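Local coordinates for hypothetical protein TM1012 (Thermotoga maritima, PDB 2FCL), which probably transfers a nucleotide to a substrate not yet identified, as expected for a likely member of the nucleotidyltransferase superfamily, at residues W36-S41 / I56-D61. Numbering follows the deposited sequence.
With EDO (1,2-ethanediol), chain D.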
loop_
_atom_site.group_PDB
_atom_site.type_symbol
_atom_site.label_atom_id
_atom_site.label_comp_id
_atom_site.label_asym_id
_atom_site.label_seq_id
_atom_site.Cartn_x
_atom_site.Cartn_y
_atom_site.Cartn_z
ATOM N N TRP A 36 -5.171 0.266 -7.981
ATOM C CA TRP A 36 -4.575 0.540 -6.676
ATOM C C TRP A 36 -4.916 -0.531 -5.663
ATOM O O TRP A 36 -5.930 -1.200 -5.760
ATOM C CB TRP A 36 -4.993 1.925 -6.157
ATOM C CG TRP A 36 -6.456 2.090 -5.848
ATOM C CD1 TRP A 36 -7.491 2.126 -6.753
ATOM C CD2 TRP A 36 -7.064 2.214 -4.563
ATOM N NE1 TRP A 36 -8.673 2.253 -6.107
ATOM C CE2 TRP A 36 -8.447 2.339 -4.764
ATOM C CE3 TRP A 36 -6.574 2.256 -3.260
ATOM C CZ2 TRP A 36 -9.345 2.504 -3.718
ATOM C CZ3 TRP A 36 -7.475 2.422 -2.214
ATOM C CH2 TRP A 36 -8.836 2.557 -2.455
ATOM N N VAL A 37 -4.056 -0.648 -4.666
ATOM C CA VAL A 37 -4.300 -1.484 -3.504
ATOM C C VAL A 37 -3.733 -0.774 -2.276
ATOM O O VAL A 37 -2.701 -0.104 -2.349
ATOM C CB VAL A 37 -3.655 -2.886 -3.578
ATOM C CG1 VAL A 37 -4.376 -3.767 -4.558
ATOM C CG2 VAL A 37 -2.176 -2.809 -3.855
ATOM N N VAL A 38 -4.391 -0.953 -1.148
ATOM C CA VAL A 38 -3.828 -0.585 0.143
ATOM C C VAL A 38 -2.862 -1.706 0.527
ATOM O O VAL A 38 -3.160 -2.891 0.353
ATOM C CB VAL A 38 -4.933 -0.427 1.210
ATOM C CG1 VAL A 38 -4.346 0.009 2.533
ATOM C CG2 VAL A 38 -5.994 0.577 0.737
ATOM N N THR A 39 -1.706 -1.312 1.046
ATOM C CA THR A 39 -0.670 -2.245 1.466
ATOM C C THR A 39 -0.193 -1.882 2.850
ATOM O O THR A 39 -0.612 -0.896 3.417
ATOM C CB THR A 39 0.518 -2.272 0.486
ATOM O OG1 THR A 39 1.288 -1.070 0.563
ATOM C CG2 THR A 39 0.044 -2.444 -0.918
ATOM N N GLY A 40 0.646 -2.721 3.437
ATOM C CA GLY A 40 1.232 -2.402 4.727
ATOM C C GLY A 40 0.228 -2.398 5.850
ATOM O O GLY A 40 -0.789 -3.090 5.811
ATOM N N SER A 41 0.516 -1.632 6.892
ATOM C CA SER A 41 -0.216 -1.769 8.146
ATOM C C SER A 41 -1.744 -1.620 8.041
ATOM O O SER A 41 -2.485 -2.364 8.670
ATOM C CB SER A 41 0.358 -0.838 9.219
ATOM O OG SER A 41 0.163 0.527 8.914
ATOM N N ILE A 56 -0.579 5.541 5.720
ATOM C CA ILE A 56 -1.271 4.749 4.733
ATOM C C ILE A 56 -0.375 4.584 3.522
ATOM O O ILE A 56 0.192 5.559 3.036
ATOM C CB ILE A 56 -2.595 5.400 4.335
ATOM C CG1 ILE A 56 -3.489 5.548 5.566
ATOM C CG2 ILE A 56 -3.278 4.610 3.215
ATOM C CD1 ILE A 56 -4.803 6.206 5.281
ATOM N N ASP A 57 -0.299 3.357 3.020
ATOM C CA ASP A 57 0.490 3.014 1.848
ATOM C C ASP A 57 -0.437 2.571 0.745
ATOM O O ASP A 57 -1.243 1.662 0.942
ATOM C CB ASP A 57 1.482 1.887 2.156
ATOM C CG ASP A 57 2.527 2.270 3.188
ATOM O OD1 ASP A 57 2.805 3.467 3.383
ATOM O OD2 ASP A 57 3.082 1.327 3.788
ATOM N N ILE A 58 -0.321 3.215 -0.412
ATOM C CA ILE A 58 -1.063 2.848 -1.598
ATOM C C ILE A 58 -0.074 2.425 -2.677
ATOM O O ILE A 58 0.828 3.167 -3.022
ATOM C CB ILE A 58 -1.893 4.033 -2.121
ATOM C CG1 ILE A 58 -2.852 4.562 -1.048
ATOM C CG2 ILE A 58 -2.650 3.636 -3.365
ATOM C CD1 ILE A 58 -3.876 3.590 -0.491
ATOM N N GLN A 59 -0.266 1.224 -3.191
ATOM C CA GLN A 59 0.538 0.695 -4.266
ATOM C C GLN A 59 -0.283 0.701 -5.548
ATOM O O GLN A 59 -1.477 0.429 -5.544
ATOM C CB GLN A 59 1.066 -0.696 -3.935
ATOM C CG GLN A 59 2.009 -1.241 -4.973
ATOM C CD GLN A 59 2.695 -2.518 -4.542
ATOM O OE1 GLN A 59 2.666 -2.856 -3.369
ATOM N NE2 GLN A 59 3.343 -3.210 -5.488
ATOM N N THR A 60 0.375 1.011 -6.657
ATOM C CA THR A 60 -0.260 1.197 -7.935
ATOM C C THR A 60 0.741 0.874 -9.032
ATOM O O THR A 60 1.824 0.338 -8.759
ATOM C CB THR A 60 -0.838 2.634 -8.033
ATOM O OG1 THR A 60 -1.552 2.803 -9.249
ATOM C CG2 THR A 60 0.239 3.686 -7.924
ATOM N N ASP A 61 0.372 1.165 -10.271
ATOM C CA ASP A 61 1.299 1.023 -11.393
ATOM C C ASP A 61 1.880 2.390 -11.748
ATOM O O ASP A 61 1.614 3.371 -11.059
ATOM C CB ASP A 61 0.629 0.284 -12.559
ATOM C CG ASP A 61 -0.672 0.900 -13.009
ATOM O OD1 ASP A 61 -0.937 2.064 -12.679
ATOM O OD2 ASP A 61 -1.444 0.199 -13.720
HETATM C C1 EDO D . -0.526 1.661 6.502
HETATM O O1 EDO D . 0.904 1.879 6.651
HETATM C C2 EDO D . -0.762 1.112 5.110
HETATM O O2 EDO D . -1.846 1.420 4.278
HETATM O O HOH W 1 3.317 -0.796 2.399
HETATM O O HOH W 2 3.141 -0.269 -1.166
#
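W36 meets I58 at the border of its indole ring: I58 CD1 lies near the ring plane, 4.1 Å from W36 CE3, while the W36 side chain also touches L29. Two further flat groups line the other face of this antiparallel strand pair, the amide of Q59 and the carboxylate of D57. The pair is consistent with the nucleotidyltransferase signature, Gly-Ser at a helix start and D-x-D at the next strand, whose carboxylates bind metal in relatives. V37 and Q59 form a hydrogen-bonded pair: V37 N donates to Q59 O at 2.9 Å and Q59 N donates back to V37 O. Further along, T39 N donates to D57 O at 3.0 Å. On their face T39 CG2 presses against Q59 CB at 3.6 Å; the amide, carried out on an extended chain (chi1 -175°), brings OE1 beside the same methyl. On the W36 side, V38 CG2 touches I58 CD1. With chi1 at 71°, T39 OG1 turns toward D57 CB and shares a water with the carboxylate; that water donates to D57 OD2, its oxygen 2.5 Å from OD2. Were D57 an alanine, the water on T39 OG1 would probably lose its carboxylate acceptor and the bridge between the two side chains would go. The following G40 has a positive phi, and a CB on it would collide with D57 OD2; its N bonds to the carboxylate of E145. 1,2-Ethanediol, probably from the crystallisation liquor, sits beside S41 and the start of strand 57-60, where D57 N donates to its O2 at 2.8 Å in an almost straight bond of 175°.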